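Local coordinates for putative surface-anchored fimbrial subunit (Corynebacterium diphtheriae, PDB 3HR6), which forms the shaft of a surface pilus as its major pilin, a chain of tandem Ig-like modules stabilised by isopeptide and disulfide bonds, at residues 80-83 with 88-91; 101-106 with 112-117; 412-417 with 422-427; 352-357 with 362-367; 220-225 with 231-236. All blocks are in the same frame, centred on the assembly; numbering follows the deposited sequence.

How the contacts relate
The five contacts are spread along an elongated chain of Ig-like modules. Contacts 1 and 2 share the N-terminal module, their centres about 12 Å apart, and touch where K83 CE packs 3.4 Å from N106 O. Contact 5, a hairpin of the Cna-B-like middle region, lies about 25 Å from contact 2 between centres, with nearest atoms about 11 Å apart. Contacts 3 and 4 occupy the far end, beyond the chain's centre; their centres are about 15 Å apart and L414 CD2 meets I367 CD1 at 3.6 Å. The calcium site is closest to these two: its ligand Q158 has its side chain about 9 Å from that of F354 and about 11 Å from that of L414.

Contact 1 of 5, residues 80-83 with 88-91; sequences ATKK and VAKF
K82 supplies both the polar and much of the apolar contact between 80-83 and 88-91. Its ammonium NZ donates a hydrogen bond to the backbone oxygen K90 O at 2.9 Å, approaching tilted 34° from the carbonyl plane. The bend of the lysine at chi3 (72°) lays CE beside F91 CD1, and NZ then reaches K90 O.

The apolar part gathers round the F91 ring. K82 and F91 run past each other in opposite directions: K82 CG lies 3.6 Å from F91 CZ, and K82 CD stands over one ring face, displaced toward the rim. A80 CB approaches F91 CE1 at 4.1 Å, while A89 CB packs against K82 CG at 3.8 Å. The aliphatic part of a charged side chain thus lies over buried F91 and A89.

The short segments run antiparallel at 156° with axes 7.0 Å apart, and each strand pairs with a different neighbour. Strand 76-83 pairs with strand 38-44, where A80 bonds to L41 and K82 to F39 through the backbone; strand 89-94 pairs with strand 5-13, A89 with V9 and F91 with I7. F91 also reaches L41 and V9, bridging both pairs in the N-terminal pilin module.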
# COMPACT_ATOMS: atom_id res chain seq x y z
N ALA A 80 -22.66 -9.82 20.44
CA ALA A 80 -21.55 -8.91 20.63
C ALA A 80 -20.47 -9.18 19.60
O ALA A 80 -20.50 -10.17 18.88
CB ALA A 80 -20.98 -9.05 22.03
N THR A 81 -19.54 -8.24 19.53
CA THR A 81 -18.37 -8.40 18.70
C THR A 81 -17.15 -8.01 19.51
O THR A 81 -17.20 -7.06 20.29
CB THR A 81 -18.48 -7.57 17.40
OG1 THR A 81 -17.38 -7.88 16.54
CG2 THR A 81 -18.52 -6.07 17.68
N LYS A 82 -16.07 -8.76 19.36
CA LYS A 82 -14.80 -8.36 19.96
C LYS A 82 -13.59 -8.99 19.30
O LYS A 82 -13.68 -9.93 18.53
CB LYS A 82 -14.76 -8.64 21.45
CG LYS A 82 -14.92 -10.06 21.83
CD LYS A 82 -15.01 -10.24 23.37
CE LYS A 82 -16.33 -9.76 23.94
NZ LYS A 82 -16.42 -9.92 25.42
N LYS A 83 -12.44 -8.46 19.68
CA LYS A 83 -11.16 -8.91 19.16
C LYS A 83 -10.46 -9.80 20.19
O LYS A 83 -10.61 -9.66 21.40
CB LYS A 83 -10.29 -7.71 18.82
CG LYS A 83 -10.70 -7.04 17.54
CD LYS A 83 -9.88 -5.77 17.32
CE LYS A 83 -10.22 -5.12 16.02
NZ LYS A 83 -11.58 -4.53 16.10
N VAL A 88 -7.41 -14.92 23.06
CA VAL A 88 -8.81 -15.31 23.24
C VAL A 88 -9.77 -14.13 23.16
O VAL A 88 -9.46 -13.04 23.61
CB VAL A 88 -8.99 -16.05 24.57
CG1 VAL A 88 -8.78 -15.12 25.82
CG2 VAL A 88 -10.36 -16.75 24.65
N ALA A 89 -10.94 -14.36 22.56
CA ALA A 89 -12.08 -13.45 22.66
C ALA A 89 -13.11 -14.21 23.45
O ALA A 89 -13.68 -15.18 22.93
CB ALA A 89 -12.62 -13.06 21.28
N LYS A 90 -13.30 -13.84 24.72
CA LYS A 90 -14.27 -14.51 25.60
C LYS A 90 -15.62 -13.78 25.68
O LYS A 90 -15.70 -12.64 26.16
CB LYS A 90 -13.71 -14.68 27.02
CG LYS A 90 -14.57 -15.57 27.88
CD LYS A 90 -13.90 -15.98 29.17
CE LYS A 90 -14.89 -16.61 30.11
NZ LYS A 90 -14.23 -17.32 31.23
N PHE A 91 -16.68 -14.46 25.25
CA PHE A 91 -18.04 -13.94 25.33
C PHE A 91 -18.66 -14.58 26.57
O PHE A 91 -18.98 -15.75 26.56
CB PHE A 91 -18.82 -14.30 24.06
CG PHE A 91 -18.25 -13.71 22.81
CD1 PHE A 91 -18.62 -12.43 22.41
CD2 PHE A 91 -17.31 -14.40 22.05
CE1 PHE A 91 -18.10 -11.88 21.27
CE2 PHE A 91 -16.77 -13.82 20.91
CZ PHE A 91 -17.16 -12.57 20.53

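Contact 2 of 5, residues 101-106 with 112-117; sequences VVQELN and VRSQPF
L105 CG sits over the centre of the R113 guanidinium, 3.7 Å from CZ, the two side chains crossing at about a right angle. The arginine chain is extended from CG to NE and delivers NH1 to Q103 O at 2.9 Å, on a lone pair in the carbonyl plane. E104 OE1 adds only a long salt bridge to NH1; the firmer ionic partner of R113 is E185, and OE2 of E104 bonds T40.

Q103 runs the other way past R113. With its chain extended beyond CG, it presents OE1 to S114 N at 2.9 Å in a nearly straight bond (175°), the donor standing 42° out of the amide carbonyl plane. One water joins V101 O, Q103 N and Q115 O where the backbones part; a second links Q103 O to S114 O.

Further along, V101 and F117 form an antiparallel hydrogen-bonded pair, with V101 N donating to F117 O at 2.9 Å. V101 CB lies over one face of the F117 ring, 3.9 Å from its centroid, a CH-pi contact. Strand 97-103 pairs with strand 117-124 and with strand 38-44, and F117 continues onto V137 and P139 of strand 131-143.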
# COMPACT_ATOMS: atom_id res chain seq x y z
N VAL A 101 -20.53 -18.29 15.57
CA VAL A 101 -19.35 -17.45 15.70
C VAL A 101 -18.89 -17.07 14.30
O VAL A 101 -18.61 -17.94 13.47
CB VAL A 101 -18.20 -18.19 16.46
CG1 VAL A 101 -16.89 -17.41 16.38
CG2 VAL A 101 -18.60 -18.45 17.92
N VAL A 102 -18.80 -15.77 14.05
CA VAL A 102 -18.43 -15.27 12.72
C VAL A 102 -17.14 -14.47 12.84
O VAL A 102 -17.13 -13.40 13.42
CB VAL A 102 -19.53 -14.40 12.08
CG1 VAL A 102 -19.07 -13.84 10.72
CG2 VAL A 102 -20.81 -15.21 11.90
N GLN A 103 -16.05 -14.95 12.28
CA GLN A 103 -14.87 -14.10 12.16
C GLN A 103 -15.13 -13.00 11.13
O GLN A 103 -15.69 -13.26 10.07
CB GLN A 103 -13.61 -14.84 11.74
CG GLN A 103 -12.38 -13.95 11.93
CD GLN A 103 -11.04 -14.65 11.77
OE1 GLN A 103 -10.96 -15.87 11.50
NE2 GLN A 103 -9.96 -13.89 11.94
N GLU A 104 -14.68 -11.80 11.45
CA GLU A 104 -14.96 -10.62 10.64
C GLU A 104 -13.69 -10.18 9.92
O GLU A 104 -12.59 -10.61 10.22
CB GLU A 104 -15.41 -9.50 11.54
CG GLU A 104 -16.67 -9.83 12.36
CD GLU A 104 -17.97 -9.78 11.57
OE1 GLU A 104 -17.95 -9.84 10.32
OE2 GLU A 104 -19.03 -9.69 12.21
N LEU A 105 -13.89 -9.26 8.99
CA LEU A 105 -12.83 -8.75 8.14
C LEU A 105 -12.17 -7.48 8.68
O LEU A 105 -11.33 -6.88 8.01
CB LEU A 105 -13.42 -8.51 6.74
CG LEU A 105 -13.76 -9.76 5.93
CD1 LEU A 105 -14.52 -9.31 4.65
CD2 LEU A 105 -12.52 -10.58 5.59
N ASN A 106 -12.55 -7.07 9.91
CA ASN A 106 -12.05 -5.87 10.58
C ASN A 106 -11.08 -6.15 11.78
O ASN A 106 -11.00 -5.38 12.77
CB ASN A 106 -13.23 -5.01 11.03
CG ASN A 106 -13.99 -5.62 12.19
OD1 ASN A 106 -13.93 -6.82 12.39
ND2 ASN A 106 -14.67 -4.78 12.99
N VAL A 112 -7.11 -14.51 5.90
CA VAL A 112 -8.13 -15.32 5.27
C VAL A 112 -8.89 -15.92 6.45
O VAL A 112 -8.41 -16.81 7.16
CB VAL A 112 -7.55 -16.40 4.35
CG1 VAL A 112 -8.67 -17.19 3.64
CG2 VAL A 112 -6.60 -15.74 3.30
N ARG A 113 -10.07 -15.38 6.67
CA ARG A 113 -10.82 -15.61 7.91
C ARG A 113 -11.45 -16.96 7.95
O ARG A 113 -11.70 -17.59 6.93
CB ARG A 113 -11.89 -14.53 8.09
CG ARG A 113 -12.90 -14.48 6.98
CD ARG A 113 -14.07 -13.60 7.38
NE ARG A 113 -14.93 -13.30 6.25
CZ ARG A 113 -16.05 -12.59 6.32
NH1 ARG A 113 -16.48 -12.14 7.50
NH2 ARG A 113 -16.76 -12.35 5.22
N SER A 114 -11.75 -17.38 9.19
CA SER A 114 -12.49 -18.58 9.45
C SER A 114 -13.91 -18.41 8.93
O SER A 114 -14.45 -17.32 8.96
CB SER A 114 -12.53 -18.85 10.96
OG SER A 114 -11.23 -18.86 11.54
N GLN A 115 -14.48 -19.51 8.44
CA GLN A 115 -15.89 -19.56 8.10
C GLN A 115 -16.73 -19.50 9.37
O GLN A 115 -16.26 -19.84 10.46
CB GLN A 115 -16.20 -20.88 7.39
CG GLN A 115 -15.27 -21.18 6.24
CD GLN A 115 -15.45 -20.21 5.14
OE1 GLN A 115 -16.59 -19.97 4.71
NE2 GLN A 115 -14.34 -19.65 4.64
N PRO A 116 -18.00 -19.08 9.22
CA PRO A 116 -18.92 -19.19 10.35
C PRO A 116 -19.08 -20.61 10.85
O PRO A 116 -18.99 -21.57 10.07
CB PRO A 116 -20.23 -18.67 9.77
CG PRO A 116 -19.82 -17.82 8.64
CD PRO A 116 -18.66 -18.47 8.05
N PHE A 117 -19.27 -20.77 12.16
CA PHE A 117 -19.47 -22.08 12.72
C PHE A 117 -20.35 -22.04 13.95
O PHE A 117 -20.43 -21.04 14.64
CB PHE A 117 -18.11 -22.74 13.02
CG PHE A 117 -17.31 -22.06 14.11
CD1 PHE A 117 -17.37 -22.52 15.42
CD2 PHE A 117 -16.47 -21.01 13.81
CE1 PHE A 117 -16.65 -21.91 16.42
CE2 PHE A 117 -15.75 -20.38 14.80
CZ PHE A 117 -15.81 -20.85 16.10
O HOH W 1 -15.93 -17.76 12.21
O HOH W 2 -16.63 -15.78 9.06

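Contact 3 of 5, residues 412-417 with 422-427; sequences VKLEAN and VLVEQK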
# COMPACT_ATOMS: atom_id res chain seq x y z
N VAL A 412 26.64 21.68 -7.31
CA VAL A 412 25.57 21.82 -6.35
C VAL A 412 25.38 20.46 -5.69
O VAL A 412 25.03 19.49 -6.36
CB VAL A 412 24.28 22.34 -7.01
CG1 VAL A 412 23.14 22.43 -6.00
CG2 VAL A 412 24.54 23.69 -7.70
N LYS A 413 25.64 20.40 -4.39
CA LYS A 413 25.49 19.18 -3.58
C LYS A 413 24.02 18.98 -3.25
O LYS A 413 23.44 19.78 -2.50
CB LYS A 413 26.29 19.30 -2.27
CG LYS A 413 27.82 19.35 -2.45
CD LYS A 413 28.55 19.78 -1.17
CE LYS A 413 29.96 19.17 -1.05
NZ LYS A 413 30.77 19.71 0.10
N LEU A 414 23.40 17.97 -3.84
CA LEU A 414 22.01 17.67 -3.64
C LEU A 414 21.84 16.18 -3.71
O LEU A 414 21.89 15.61 -4.78
CB LEU A 414 21.17 18.35 -4.73
CG LEU A 414 19.70 18.40 -4.35
CD1 LEU A 414 19.45 19.56 -3.34
CD2 LEU A 414 18.86 18.48 -5.60
N GLU A 415 21.62 15.55 -2.57
CA GLU A 415 21.51 14.10 -2.52
C GLU A 415 20.65 13.70 -1.33
O GLU A 415 20.46 14.47 -0.37
CB GLU A 415 22.88 13.44 -2.47
CG GLU A 415 23.59 13.63 -1.18
CD GLU A 415 24.95 12.94 -1.16
OE1 GLU A 415 25.70 13.05 -2.17
OE2 GLU A 415 25.25 12.33 -0.11
N ALA A 416 20.15 12.48 -1.37
CA ALA A 416 19.34 11.94 -0.30
C ALA A 416 19.90 10.61 0.10
O ALA A 416 20.84 10.10 -0.52
CB ALA A 416 17.87 11.80 -0.76
N ASN A 417 19.35 10.05 1.15
CA ASN A 417 19.77 8.74 1.61
C ASN A 417 18.60 8.08 2.33
O ASN A 417 17.49 8.64 2.38
CB ASN A 417 21.01 8.88 2.48
CG ASN A 417 20.78 9.75 3.68
OD1 ASN A 417 19.95 9.41 4.53
ND2 ASN A 417 21.49 10.88 3.75
N VAL A 422 12.72 14.87 4.87
CA VAL A 422 12.26 16.20 4.50
C VAL A 422 12.82 16.55 3.11
O VAL A 422 13.70 15.85 2.60
CB VAL A 422 12.67 17.22 5.54
CG1 VAL A 422 12.08 16.87 6.89
CG2 VAL A 422 14.19 17.37 5.60
N LEU A 423 12.30 17.62 2.51
CA LEU A 423 12.76 18.05 1.21
C LEU A 423 14.25 18.40 1.26
O LEU A 423 14.70 19.11 2.14
CB LEU A 423 11.93 19.25 0.75
CG LEU A 423 12.24 19.83 -0.62
CD1 LEU A 423 11.77 18.88 -1.69
CD2 LEU A 423 11.59 21.17 -0.79
N VAL A 424 15.02 17.87 0.33
CA VAL A 424 16.44 18.18 0.28
C VAL A 424 16.59 19.49 -0.48
O VAL A 424 16.04 19.63 -1.57
CB VAL A 424 17.23 17.08 -0.40
CG1 VAL A 424 18.67 17.47 -0.50
CG2 VAL A 424 17.09 15.75 0.34
N GLU A 425 17.29 20.45 0.09
CA GLU A 425 17.45 21.75 -0.55
C GLU A 425 18.89 22.16 -0.63
O GLU A 425 19.71 21.85 0.24
CB GLU A 425 16.63 22.79 0.20
CG GLU A 425 15.16 22.48 0.04
CD GLU A 425 14.29 23.67 0.32
OE1 GLU A 425 13.69 23.66 1.41
OE2 GLU A 425 14.27 24.60 -0.55
N GLN A 426 19.20 22.94 -1.64
CA GLN A 426 20.47 23.64 -1.65
C GLN A 426 20.22 25.03 -2.21
O GLN A 426 19.57 25.14 -3.24
CB GLN A 426 21.47 22.89 -2.53
CG GLN A 426 22.87 23.43 -2.51
CD GLN A 426 23.46 23.40 -1.11
OE1 GLN A 426 23.70 24.44 -0.53
NE2 GLN A 426 23.62 22.22 -0.56
N LYS A 427 20.72 26.05 -1.52
CA LYS A 427 20.71 27.42 -2.01
C LYS A 427 22.07 27.69 -2.64
O LYS A 427 23.08 27.44 -2.02
CB LYS A 427 20.47 28.38 -0.84
CG LYS A 427 20.35 29.85 -1.20
CD LYS A 427 20.48 30.71 0.03
CE LYS A 427 19.26 30.62 0.94
NZ LYS A 427 19.40 31.55 2.09
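V424 and Q426 are the residues of strand 424-427 that face 412-417. V424 comes first along the strand. Its CG1, anti to the backbone N (chi1 177°), lies 3.6 Å from L414 CD1. V424 CG1 is also 3.5 Å from E415 O, one methyl meeting a leucine methyl and the main chain. The other branch, CG2, reaches A416 CB at 4.2 Å. L414 and V424 pass each other in opposite directions, and both also touch L369 of strand 361-375.

E425 follows with its CB turned away from 412-417; its carboxylate OE2 is bonded by Q308 NE2. Its backbone still contributes, since E425 C lies 3.8 Å from L414 CD1. Here the chain returns from strand 410-412 of one sheet to strand 424-432 of another, a crossing between sheets consistent with the Ig-like sandwich of this module. L414 is buried, with I309, I367 and F392 touching it, while strand 424-432 runs parallel to strand 302-315 through backbone bonds of V424 and Q426.

At Q426 the side chain bends at chi2 (60°), which swings NE2 alongside the carbonyl of K413. NE2 donates to K413 O at 3.1 Å with an N-H...O angle of 164°; the oxygen lies in the amide plane and the donor in the carbonyl plane. Behind the amide, Q426 CG packs against V412 CG1 at 3.6 Å.

Contact 4 of 5, residues 352-357 with 362-367; sequences QEFVTG and AVLSGI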
# COMPACT_ATOMS: atom_id res chain seq x y z
N GLN A 352 13.82 22.87 -19.39
CA GLN A 352 15.19 22.43 -19.51
C GLN A 352 16.20 23.56 -19.28
O GLN A 352 17.41 23.35 -19.41
CB GLN A 352 15.36 21.84 -20.91
CG GLN A 352 14.54 20.56 -21.17
CD GLN A 352 13.10 20.80 -21.62
OE1 GLN A 352 12.82 21.61 -22.52
NE2 GLN A 352 12.18 20.06 -21.03
N GLU A 353 15.69 24.75 -19.00
CA GLU A 353 16.55 25.88 -18.57
C GLU A 353 15.79 26.73 -17.58
O GLU A 353 14.57 26.64 -17.45
CB GLU A 353 17.04 26.71 -19.76
CG GLU A 353 15.95 27.52 -20.38
CD GLU A 353 16.38 28.36 -21.57
OE1 GLU A 353 17.38 28.03 -22.23
OE2 GLU A 353 15.67 29.35 -21.86
N PHE A 354 16.52 27.51 -16.82
CA PHE A 354 15.98 28.22 -15.69
C PHE A 354 16.55 29.63 -15.69
O PHE A 354 17.77 29.81 -15.70
CB PHE A 354 16.30 27.45 -14.41
CG PHE A 354 15.87 26.05 -14.50
CD1 PHE A 354 14.54 25.71 -14.22
CD2 PHE A 354 16.74 25.07 -14.98
CE1 PHE A 354 14.12 24.38 -14.39
CE2 PHE A 354 16.30 23.77 -15.15
CZ PHE A 354 14.99 23.44 -14.84
N VAL A 355 15.64 30.59 -15.75
CA VAL A 355 15.99 32.00 -15.84
C VAL A 355 15.74 32.72 -14.53
O VAL A 355 14.71 32.53 -13.84
CB VAL A 355 15.24 32.66 -16.99
CG1 VAL A 355 15.64 34.10 -17.14
CG2 VAL A 355 15.57 31.88 -18.27
N THR A 356 16.75 33.46 -14.12
CA THR A 356 16.64 34.22 -12.89
C THR A 356 15.67 35.36 -13.03
O THR A 356 15.58 36.05 -14.07
CB THR A 356 18.02 34.70 -12.39
OG1 THR A 356 18.62 35.56 -13.35
CG2 THR A 356 18.96 33.53 -12.16
N GLY A 357 14.94 35.62 -11.95
CA GLY A 357 13.98 36.70 -11.92
C GLY A 357 14.58 38.01 -11.45
O GLY A 357 15.77 38.10 -11.18
N ALA A 362 15.97 31.72 -8.98
CA ALA A 362 15.50 30.68 -9.87
C ALA A 362 15.38 29.40 -9.05
O ALA A 362 16.33 29.03 -8.38
CB ALA A 362 16.46 30.47 -11.02
N VAL A 363 14.22 28.79 -9.09
CA VAL A 363 13.93 27.58 -8.32
C VAL A 363 13.83 26.37 -9.25
O VAL A 363 13.05 26.38 -10.20
CB VAL A 363 12.66 27.75 -7.45
CG1 VAL A 363 12.53 26.53 -6.52
CG2 VAL A 363 12.74 29.03 -6.58
N LEU A 364 14.65 25.35 -8.99
CA LEU A 364 14.67 24.09 -9.74
C LEU A 364 14.06 23.05 -8.79
O LEU A 364 14.75 22.55 -7.90
CB LEU A 364 16.09 23.75 -10.14
CG LEU A 364 16.68 24.57 -11.28
CD1 LEU A 364 16.85 26.01 -10.89
CD2 LEU A 364 18.01 23.97 -11.62
N SER A 365 12.78 22.80 -8.94
CA SER A 365 12.01 21.96 -8.02
C SER A 365 11.73 20.60 -8.61
O SER A 365 11.74 20.43 -9.83
CB SER A 365 10.65 22.60 -7.66
OG SER A 365 10.76 23.95 -7.24
N GLY A 366 11.42 19.65 -7.74
CA GLY A 366 10.98 18.35 -8.19
C GLY A 366 11.98 17.40 -8.77
O GLY A 366 11.66 16.52 -9.61
N ILE A 367 13.21 17.52 -8.28
CA ILE A 367 14.29 16.68 -8.63
C ILE A 367 14.16 15.38 -7.83
O ILE A 367 14.32 15.38 -6.61
CB ILE A 367 15.67 17.32 -8.33
CG1 ILE A 367 15.83 18.68 -9.06
CG2 ILE A 367 16.73 16.38 -8.76
CD1 ILE A 367 16.93 19.59 -8.48
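Two sheets of the C-terminal module face each other where the short edge strand 354-355 lies over strand 361-375, and F354 and L364 make the main contact between them. The isobutyl group of L364 lies under the phenyl ring of F354: CG is over the ring centre, 3.6 Å from the centroid and 11° off the ring normal, a CH-pi contact made almost squarely onto the face. L364 CD1 lies at the root of the ring, 3.7 Å from F354 CG, and L364 CD2 along one side, 3.8 Å from F354 CD2. The ring is laid over the leucine by its first torsion (chi1 -53°), which sets CG beside the backbone N and anti to the carbonyl carbon.

Nearer the turn joining the segments the packing is of smaller groups. A362 CB sits 3.9 Å from V355 O and 4.1 Å from T356 CG2. The threonine keeps its methyl on this side while its hydroxyl OG1 is bonded to A326 N.

The touching residues bond through their backbones to different neighbours. F354 and T356 bond to F328 of strand 327-333 and A326 just before it, whereas A362 and L364 bond to I311 and I309 of strand 302-315. L364 also touches L348 and L394, and I367 touches F392, so the interior here is filled by side chains from both layers. Such face-to-face apolar contact between two hydrogen-bonded layers is what a beta-sandwich core consists of, in keeping with the Ig-like modules of this pilin.

Contact 5 of 5, residues 220-225 with 231-236; sequences SVQTYQ and VLSVQL
Q222 and S233 exchange backbone hydrogen bonds in both directions, each with a donor-to-acceptor distance of 2.8 Å (Q222 N to S233 O, and S233 N to Q222 O). They are the central rung of an antiparallel beta hairpin, strands 219-226 and 229-236, in the Cna-B-like region. S220 with Q235 and Y224 with V231 are the other hydrogen-bonded pairs; V231 N to Y224 O is 2.8 Å. The non-hydrogen-bonded pairs V221-V234 and T223-L232 alternate with them, and T223 CA comes within 3.0 Å of V231 O in a CA-H...O contact. A water lies within hydrogen-bonding distance of S220 O, Q222 OE1 and S233 OG, with more acceptors in its reach than protons.

The side chains divide between the two faces. On one, L232 CD1 lies 3.9 Å from both V221 CG1 and T223 CG2, while L232 and V234 pack onto F256 and V254 of strand 251-259. On the other, Y224 leans along the sheet over its cross-strand neighbour: its chi1 of 39° puts CG between the backbone N and carbonyl carbon, and the hydroxyl bonds W284 O. V231 CB stands over a face of the ring, a CH-pi contact, with V231 CB 3.5 Å from Y224 CE1.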
# COMPACT_ATOMS: atom_id res chain seq x y z
N SER A 220 -11.03 -7.01 -12.63
CA SER A 220 -11.63 -5.68 -12.69
C SER A 220 -10.62 -4.64 -12.24
O SER A 220 -10.22 -4.60 -11.07
CB SER A 220 -12.88 -5.61 -11.78
OG SER A 220 -13.42 -4.29 -11.77
N VAL A 221 -10.19 -3.81 -13.17
CA VAL A 221 -9.23 -2.76 -12.90
C VAL A 221 -10.03 -1.47 -12.85
O VAL A 221 -10.69 -1.13 -13.81
CB VAL A 221 -8.15 -2.68 -13.99
CG1 VAL A 221 -7.14 -1.61 -13.64
CG2 VAL A 221 -7.46 -4.03 -14.18
N GLN A 222 -10.00 -0.77 -11.71
CA GLN A 222 -10.79 0.45 -11.55
C GLN A 222 -9.92 1.52 -10.89
O GLN A 222 -9.00 1.21 -10.15
CB GLN A 222 -12.01 0.21 -10.66
CG GLN A 222 -12.96 -0.91 -11.08
CD GLN A 222 -13.95 -1.23 -9.97
OE1 GLN A 222 -13.57 -1.78 -8.91
NE2 GLN A 222 -15.21 -0.87 -10.18
N THR A 223 -10.23 2.77 -11.17
CA THR A 223 -9.70 3.90 -10.39
C THR A 223 -10.87 4.72 -9.85
O THR A 223 -11.94 4.81 -10.46
CB THR A 223 -8.76 4.80 -11.19
OG1 THR A 223 -9.46 5.40 -12.28
CG2 THR A 223 -7.53 4.02 -11.70
N TYR A 224 -10.69 5.30 -8.68
CA TYR A 224 -11.63 6.23 -8.14
C TYR A 224 -10.90 7.24 -7.28
O TYR A 224 -9.85 6.93 -6.73
CB TYR A 224 -12.74 5.52 -7.33
CG TYR A 224 -12.30 4.36 -6.48
CD1 TYR A 224 -11.98 4.51 -5.13
CD2 TYR A 224 -12.15 3.07 -7.02
CE1 TYR A 224 -11.58 3.47 -4.36
CE2 TYR A 224 -11.75 2.01 -6.25
CZ TYR A 224 -11.45 2.18 -4.92
OH TYR A 224 -11.04 1.14 -4.17
N GLN A 225 -11.47 8.44 -7.20
CA GLN A 225 -10.89 9.53 -6.45
C GLN A 225 -11.39 9.46 -5.03
O GLN A 225 -12.58 9.31 -4.80
CB GLN A 225 -11.28 10.88 -7.05
CG GLN A 225 -10.66 11.17 -8.39
CD GLN A 225 -9.16 10.96 -8.41
OE1 GLN A 225 -8.37 11.81 -7.96
NE2 GLN A 225 -8.75 9.81 -8.94
N VAL A 231 -7.21 6.18 -6.08
CA VAL A 231 -7.06 4.80 -5.73
C VAL A 231 -7.19 3.96 -7.00
O VAL A 231 -8.13 4.13 -7.79
CB VAL A 231 -8.17 4.34 -4.77
CG1 VAL A 231 -7.98 2.88 -4.39
CG2 VAL A 231 -8.23 5.23 -3.53
N LEU A 232 -6.21 3.09 -7.20
CA LEU A 232 -6.22 2.07 -8.23
C LEU A 232 -6.58 0.76 -7.55
O LEU A 232 -6.01 0.43 -6.53
CB LEU A 232 -4.84 1.94 -8.86
CG LEU A 232 -4.62 0.74 -9.80
CD1 LEU A 232 -5.57 0.73 -10.99
CD2 LEU A 232 -3.17 0.71 -10.27
N SER A 233 -7.50 0.01 -8.13
CA SER A 233 -7.99 -1.22 -7.53
C SER A 233 -8.03 -2.31 -8.57
O SER A 233 -8.53 -2.05 -9.65
CB SER A 233 -9.42 -0.99 -7.07
OG SER A 233 -9.97 -2.18 -6.54
N VAL A 234 -7.50 -3.47 -8.20
CA VAL A 234 -7.49 -4.68 -9.04
C VAL A 234 -8.18 -5.75 -8.24
O VAL A 234 -7.78 -6.06 -7.14
CB VAL A 234 -6.10 -5.12 -9.37
CG1 VAL A 234 -6.16 -6.51 -10.14
CG2 VAL A 234 -5.37 -4.03 -10.19
N GLN A 235 -9.21 -6.35 -8.84
CA GLN A 235 -10.02 -7.29 -8.12
C GLN A 235 -10.16 -8.52 -8.95
O GLN A 235 -10.50 -8.44 -10.13
CB GLN A 235 -11.38 -6.63 -7.96
CG GLN A 235 -12.27 -7.23 -6.97
CD GLN A 235 -13.29 -6.23 -6.48
OE1 GLN A 235 -13.05 -5.44 -5.52
NE2 GLN A 235 -14.42 -6.23 -7.11
N LEU A 236 -9.96 -9.67 -8.33
CA LEU A 236 -10.16 -10.95 -9.00
C LEU A 236 -11.52 -11.54 -8.67
O LEU A 236 -11.92 -11.60 -7.52
CB LEU A 236 -9.08 -11.96 -8.63
CG LEU A 236 -7.64 -11.54 -8.88
CD1 LEU A 236 -6.65 -12.59 -8.27
CD2 LEU A 236 -7.42 -11.35 -10.36
O HOH W 3 -11.36 -3.15 -8.99